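Local coordinates for protein D-alanyl-D-alanine carboxypeptidase (Mycobacterium tuberculosis H37Rv, PDB 4RYE) that shows D,D-carboxypeptidase activity on pentapeptides ending in D-Ala-D-Ala and probably trims the stem peptides of peptidoglycan in the cell wall, at residues V51-V56 and D118-K123; L55-E60 and Q93-L98. All blocks are in the same frame, centred on the assembly; numbering follows the deposited sequence.

Both contacts are buried helix-helix interfaces built on helix 50-60, with centres about 10 Å apart; their segments overlap at L55 and V56, of which V56 packs in contact 1 alone. Contact 1 sets helix 117-130 against that helix and contact 2 sets helix 91-100 against it. Neither has a hydrogen bond between its segments. Contact 1 is the larger (160 against 109 Å²) and mixes methyl groups with a threonine, a lysine stem and a peptide carbonyl, whereas contact 2 is purely aliphatic and centred on one leucine. They meet through packing of L53 CD2 on L98 CD1 (3.9 Å) and, at the more exposed end, through the salt bridge between K123 NZ and E60 OE1 (2.8 Å).

Contact 1 of 2, residues V51-V56 and D118-K123; sequences VLLALV and DVTVAK
The two helical segments pair L53 with T120 and V56 with K123, their CA atoms 7.9 and 6.9 Å apart respectively, so the backbones are closer at the second pair. At the first, methyl meets methyl: L53 CD1 lies 3.5 Å from T120 CG2, a tight approach for two methyl carbons. The first torsion of T120 (-63°) sets CG2 anti to the backbone N, while OG1 donates a hydrogen bond to G116 O, one turn back in the chain. The threonine therefore presents its apolar branch to L53 and keeps its polar one for the backbone.

V56 uses both methyls. Its CG1 packs on K123 CB at 3.9 Å, and its CG2 rests against the K123 carbonyl, 3.7 Å from K123 O. The two side chains cross at about a right angle; beyond CG the lysine runs extended and leads away from the valine. K123 NZ forms a salt bridge with E60 OE1 and a hydrogen bond to L114 O, which hold the charge while the aliphatic stem does the packing.

Helix 50-60 follows the probable nucleophile S47 and starts at K50, the proton acceptor by similarity, whose side chain is about 5 Å from that of L53. L114 packs beside both L53 and T120, M124 and K127 of helix 117-130 continue the interface over L52 and V56, and V51 turns to helices 155-166 and 169-176.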
loop_
_atom_site.group_PDB
_atom_site.type_symbol
_atom_site.label_atom_id
_atom_site.label_comp_id
_atom_site.label_asym_id
_atom_site.label_seq_id
_atom_site.Cartn_x
_atom_site.Cartn_y
_atom_site.Cartn_z
ATOM N N VAL A 51 -2.671 -3.500 -0.450
ATOM C CA VAL A 51 -3.623 -2.587 -1.086
ATOM C C VAL A 51 -4.420 -3.314 -2.171
ATOM O O VAL A 51 -5.633 -3.113 -2.327
ATOM C CB VAL A 51 -2.907 -1.359 -1.701
ATOM C CG1 VAL A 51 -3.910 -0.445 -2.394
ATOM C CG2 VAL A 51 -2.138 -0.583 -0.625
ATOM N N LEU A 52 -3.738 -4.155 -2.930
ATOM C CA LEU A 52 -4.393 -4.972 -3.940
ATOM C C LEU A 52 -5.364 -5.973 -3.303
ATOM O O LEU A 52 -6.451 -6.205 -3.821
ATOM C CB LEU A 52 -3.342 -5.697 -4.777
ATOM C CG LEU A 52 -3.836 -6.455 -6.005
ATOM C CD1 LEU A 52 -4.592 -5.500 -6.923
ATOM C CD2 LEU A 52 -2.658 -7.104 -6.722
ATOM N N LEU A 53 -4.983 -6.562 -2.174
ATOM C CA LEU A 53 -5.911 -7.440 -1.451
ATOM C C LEU A 53 -7.134 -6.644 -0.998
ATOM O O LEU A 53 -8.264 -7.113 -1.115
ATOM C CB LEU A 53 -5.220 -8.078 -0.236
ATOM C CG LEU A 53 -6.138 -8.860 0.711
ATOM C CD1 LEU A 53 -6.794 -10.025 0.001
ATOM C CD2 LEU A 53 -5.343 -9.343 1.922
ATOM N N ALA A 54 -6.910 -5.436 -0.483
ATOM C CA ALA A 54 -8.013 -4.582 -0.041
ATOM C C ALA A 54 -9.015 -4.290 -1.164
ATOM O O ALA A 54 -10.227 -4.297 -0.936
ATOM C CB ALA A 54 -7.486 -3.266 0.574
ATOM N N LEU A 55 -8.514 -4.023 -2.368
ATOM C CA LEU A 55 -9.389 -3.814 -3.529
ATOM C C LEU A 55 -10.301 -5.012 -3.807
ATOM O O LEU A 55 -11.491 -4.852 -4.074
ATOM C CB LEU A 55 -8.555 -3.555 -4.782
ATOM C CG LEU A 55 -8.075 -2.139 -5.059
ATOM C CD1 LEU A 55 -7.120 -2.173 -6.249
ATOM C CD2 LEU A 55 -9.259 -1.230 -5.336
ATOM N N VAL A 56 -9.735 -6.217 -3.768
ATOM C CA VAL A 56 -10.521 -7.423 -3.992
ATOM C C VAL A 56 -11.578 -7.565 -2.890
ATOM O O VAL A 56 -12.755 -7.832 -3.169
ATOM C CB VAL A 56 -9.624 -8.679 -4.025
ATOM C CG1 VAL A 56 -10.481 -9.949 -4.028
ATOM C CG2 VAL A 56 -8.706 -8.645 -5.242
ATOM N N ASP A 118 -4.971 -19.635 -2.259
ATOM C CA ASP A 118 -4.723 -19.726 -3.699
ATOM C C ASP A 118 -5.735 -18.928 -4.518
ATOM O O ASP A 118 -5.371 -18.233 -5.464
ATOM C CB ASP A 118 -4.726 -21.188 -4.153
ATOM C CG ASP A 118 -3.506 -21.952 -3.673
ATOM O OD1 ASP A 118 -2.696 -21.369 -2.916
ATOM O OD2 ASP A 118 -3.367 -23.140 -4.045
ATOM N N VAL A 119 -7.006 -19.051 -4.149
ATOM C CA VAL A 119 -8.082 -18.331 -4.818
ATOM C C VAL A 119 -7.908 -16.829 -4.655
ATOM O O VAL A 119 -8.107 -16.062 -5.598
ATOM C CB VAL A 119 -9.465 -18.764 -4.270
ATOM C CG1 VAL A 119 -10.551 -17.834 -4.763
ATOM C CG2 VAL A 119 -9.769 -20.219 -4.661
ATOM N N THR A 120 -7.504 -16.401 -3.465
ATOM C CA THR A 120 -7.355 -14.973 -3.205
ATOM C C THR A 120 -6.210 -14.387 -4.019
ATOM O O THR A 120 -6.318 -13.287 -4.578
ATOM C CB THR A 120 -7.162 -14.701 -1.702
ATOM O OG1 THR A 120 -8.331 -15.131 -1.002
ATOM C CG2 THR A 120 -6.936 -13.222 -1.429
ATOM N N VAL A 121 -5.118 -15.135 -4.108
ATOM C CA VAL A 121 -3.992 -14.699 -4.916
ATOM C C VAL A 121 -4.402 -14.625 -6.388
ATOM O O VAL A 121 -4.047 -13.664 -7.082
ATOM C CB VAL A 121 -2.763 -15.599 -4.709
ATOM C CG1 VAL A 121 -1.667 -15.276 -5.736
ATOM C CG2 VAL A 121 -2.239 -15.422 -3.285
ATOM N N ALA A 122 -5.166 -15.607 -6.861
ATOM C CA ALA A 122 -5.656 -15.547 -8.247
ATOM C C ALA A 122 -6.555 -14.329 -8.472
ATOM O O ALA A 122 -6.446 -13.664 -9.500
ATOM C CB ALA A 122 -6.384 -16.815 -8.631
ATOM N N LYS A 123 -7.443 -14.041 -7.519
ATOM C CA LYS A 123 -8.276 -12.833 -7.603
ATOM C C LYS A 123 -7.475 -11.530 -7.579
ATOM O O LYS A 123 -7.812 -10.572 -8.282
ATOM C CB LYS A 123 -9.332 -12.814 -6.492
ATOM C CG LYS A 123 -10.391 -13.908 -6.629
ATOM C CD LYS A 123 -11.347 -13.890 -5.430
ATOM C CE LYS A 123 -12.476 -14.902 -5.621
ATOM N NZ LYS A 123 -13.400 -14.931 -4.450
#

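Contact 2 of 2, residues L55-E60 and Q93-L98; sequences LVALDE and QLLDGL
L95 of helix 91-100 packs on A57 and L58 of helix 50-60, joining two helices of the helical region of the penicillin-binding protein and serine beta-lactamase fold. A57 and L95 form the nearest backbone pair, with CA atoms 8.2 Å apart.

The direct interactions are all apolar, and the forked end of L95 makes them. One branch, CD1, meets L58 CD2 at 3.9 Å. The other, CD2, faces A57 CB at 4.1 Å and also packs on A54 CA at 4.0 Å, one turn earlier on the same helix. The leucine thus divides its methyls between a longer side chain and two small ones, and the alanines let it approach the helix backbone. The CB of L95 already points at helix 50-60, and a chi1 of -78° sets CG beside the backbone N, anti to the carbonyl carbon, from where both methyls reach that helix. L58 comes in differently: its CB does not point at the other segment, and the far end of the side chain makes the contact. The two leucines cross obliquely. The shell continues the same chemistry: V170 and F171 touch L58, and I174 touches L95. The side chain of K50, the proton acceptor by similarity, is about 8 Å from that of L95.

Polar groups are engaged elsewhere: D59 forms a salt bridge with K127 of helix 117-130, and D96 pairs with R92.

Backbone bonding holds each helix separately. In the last turn of helix 50-60, E60 N donates to V56 O at 3.0 Å, with a weak second hydrogen bond from the same N to A57 O at 3.4 Å.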
loop_
_atom_site.group_PDB
_atom_site.type_symbol
_atom_site.label_atom_id
_atom_site.label_comp_id
_atom_site.label_asym_id
_atom_site.label_seq_id
_atom_site.Cartn_x
_atom_site.Cartn_y
_atom_site.Cartn_z
ATOM N N LEU A 55 -8.514 -4.023 -2.368
ATOM C CA LEU A 55 -9.389 -3.814 -3.529
ATOM C C LEU A 55 -10.301 -5.012 -3.807
ATOM O O LEU A 55 -11.491 -4.852 -4.074
ATOM C CB LEU A 55 -8.555 -3.555 -4.782
ATOM C CG LEU A 55 -8.075 -2.139 -5.059
ATOM C CD1 LEU A 55 -7.120 -2.173 -6.249
ATOM C CD2 LEU A 55 -9.259 -1.230 -5.336
ATOM N N VAL A 56 -9.735 -6.217 -3.768
ATOM C CA VAL A 56 -10.521 -7.423 -3.992
ATOM C C VAL A 56 -11.578 -7.565 -2.890
ATOM O O VAL A 56 -12.755 -7.832 -3.169
ATOM C CB VAL A 56 -9.624 -8.679 -4.025
ATOM C CG1 VAL A 56 -10.481 -9.949 -4.028
ATOM C CG2 VAL A 56 -8.706 -8.645 -5.242
ATOM N N ALA A 57 -11.158 -7.380 -1.639
ATOM C CA ALA A 57 -12.074 -7.507 -0.501
ATOM C C ALA A 57 -13.233 -6.520 -0.604
ATOM O O ALA A 57 -14.381 -6.873 -0.349
ATOM C CB ALA A 57 -11.328 -7.308 0.822
ATOM N N LEU A 58 -12.927 -5.282 -0.978
ATOM C CA LEU A 58 -13.953 -4.255 -1.083
ATOM C C LEU A 58 -14.907 -4.519 -2.232
ATOM O O LEU A 58 -16.087 -4.172 -2.156
ATOM C CB LEU A 58 -13.321 -2.870 -1.222
ATOM C CG LEU A 58 -12.727 -2.344 0.081
ATOM C CD1 LEU A 58 -11.798 -1.181 -0.203
ATOM C CD2 LEU A 58 -13.849 -1.947 1.034
ATOM N N ASP A 59 -14.412 -5.139 -3.294
ATOM C CA ASP A 59 -15.295 -5.510 -4.402
ATOM C C ASP A 59 -16.252 -6.653 -4.055
ATOM O O ASP A 59 -17.409 -6.639 -4.456
ATOM C CB ASP A 59 -14.490 -5.903 -5.645
ATOM C CG ASP A 59 -13.967 -4.702 -6.408
ATOM O OD1 ASP A 59 -14.247 -3.553 -6.001
ATOM O OD2 ASP A 59 -13.279 -4.914 -7.428
ATOM N N GLU A 60 -15.765 -7.645 -3.318
ATOM C CA GLU A 60 -16.520 -8.892 -3.154
ATOM C C GLU A 60 -17.226 -9.056 -1.815
ATOM O O GLU A 60 -18.221 -9.781 -1.718
ATOM C CB GLU A 60 -15.603 -10.098 -3.379
ATOM C CG GLU A 60 -14.819 -10.030 -4.679
ATOM C CD GLU A 60 -14.310 -11.385 -5.143
ATOM O OE1 GLU A 60 -14.656 -12.415 -4.519
ATOM O OE2 GLU A 60 -13.564 -11.414 -6.146
ATOM N N GLN A 93 -13.423 -4.890 10.219
ATOM C CA GLN A 93 -12.425 -5.067 11.267
ATOM C C GLN A 93 -11.136 -5.609 10.671
ATOM O O GLN A 93 -10.052 -5.161 11.025
ATOM C CB GLN A 93 -12.940 -6.008 12.363
ATOM C CG GLN A 93 -13.982 -5.384 13.286
ATOM C CD GLN A 93 -14.762 -6.409 14.096
ATOM O OE1 GLN A 93 -14.742 -7.608 13.812
ATOM N NE2 GLN A 93 -15.453 -5.933 15.120
ATOM N N LEU A 94 -11.256 -6.570 9.759
ATOM C CA LEU A 94 -10.070 -7.177 9.164
ATOM C C LEU A 94 -9.358 -6.193 8.244
ATOM O O LEU A 94 -8.123 -6.169 8.198
ATOM C CB LEU A 94 -10.410 -8.491 8.442
ATOM C CG LEU A 94 -10.891 -9.660 9.321
ATOM C CD1 LEU A 94 -11.331 -10.869 8.482
ATOM C CD2 LEU A 94 -9.804 -10.065 10.292
ATOM N N LEU A 95 -10.126 -5.366 7.530
ATOM C CA LEU A 95 -9.540 -4.357 6.644
ATOM C C LEU A 95 -8.802 -3.267 7.432
ATOM O O LEU A 95 -7.760 -2.774 6.987
ATOM C CB LEU A 95 -10.605 -3.729 5.733
ATOM C CG LEU A 95 -11.026 -4.581 4.540
ATOM C CD1 LEU A 95 -12.299 -4.035 3.904
ATOM C CD2 LEU A 95 -9.903 -4.613 3.527
ATOM N N ASP A 96 -9.337 -2.898 8.593
ATOM C CA ASP A 96 -8.640 -1.975 9.491
ATOM C C ASP A 96 -7.328 -2.579 9.957
ATOM O O ASP A 96 -6.298 -1.905 9.957
ATOM C CB ASP A 96 -9.494 -1.637 10.724
ATOM C CG ASP A 96 -10.676 -0.737 10.390
ATOM O OD1 ASP A 96 -10.624 -0.040 9.357
ATOM O OD2 ASP A 96 -11.658 -0.723 11.164
ATOM N N GLY A 97 -7.373 -3.846 10.370
ATOM C CA GLY A 97 -6.173 -4.554 10.787
ATOM C C GLY A 97 -5.174 -4.630 9.645
ATOM O O GLY A 97 -3.968 -4.394 9.834
ATOM N N LEU A 98 -5.684 -4.930 8.452
ATOM C CA LEU A 98 -4.855 -5.009 7.247
ATOM C C LEU A 98 -4.149 -3.700 6.920
ATOM O O LEU A 98 -2.943 -3.680 6.645
ATOM C CB LEU A 98 -5.716 -5.407 6.043
ATOM C CG LEU A 98 -4.952 -5.675 4.751
ATOM C CD1 LEU A 98 -4.213 -6.996 4.876
ATOM C CD2 LEU A 98 -5.896 -5.693 3.553
#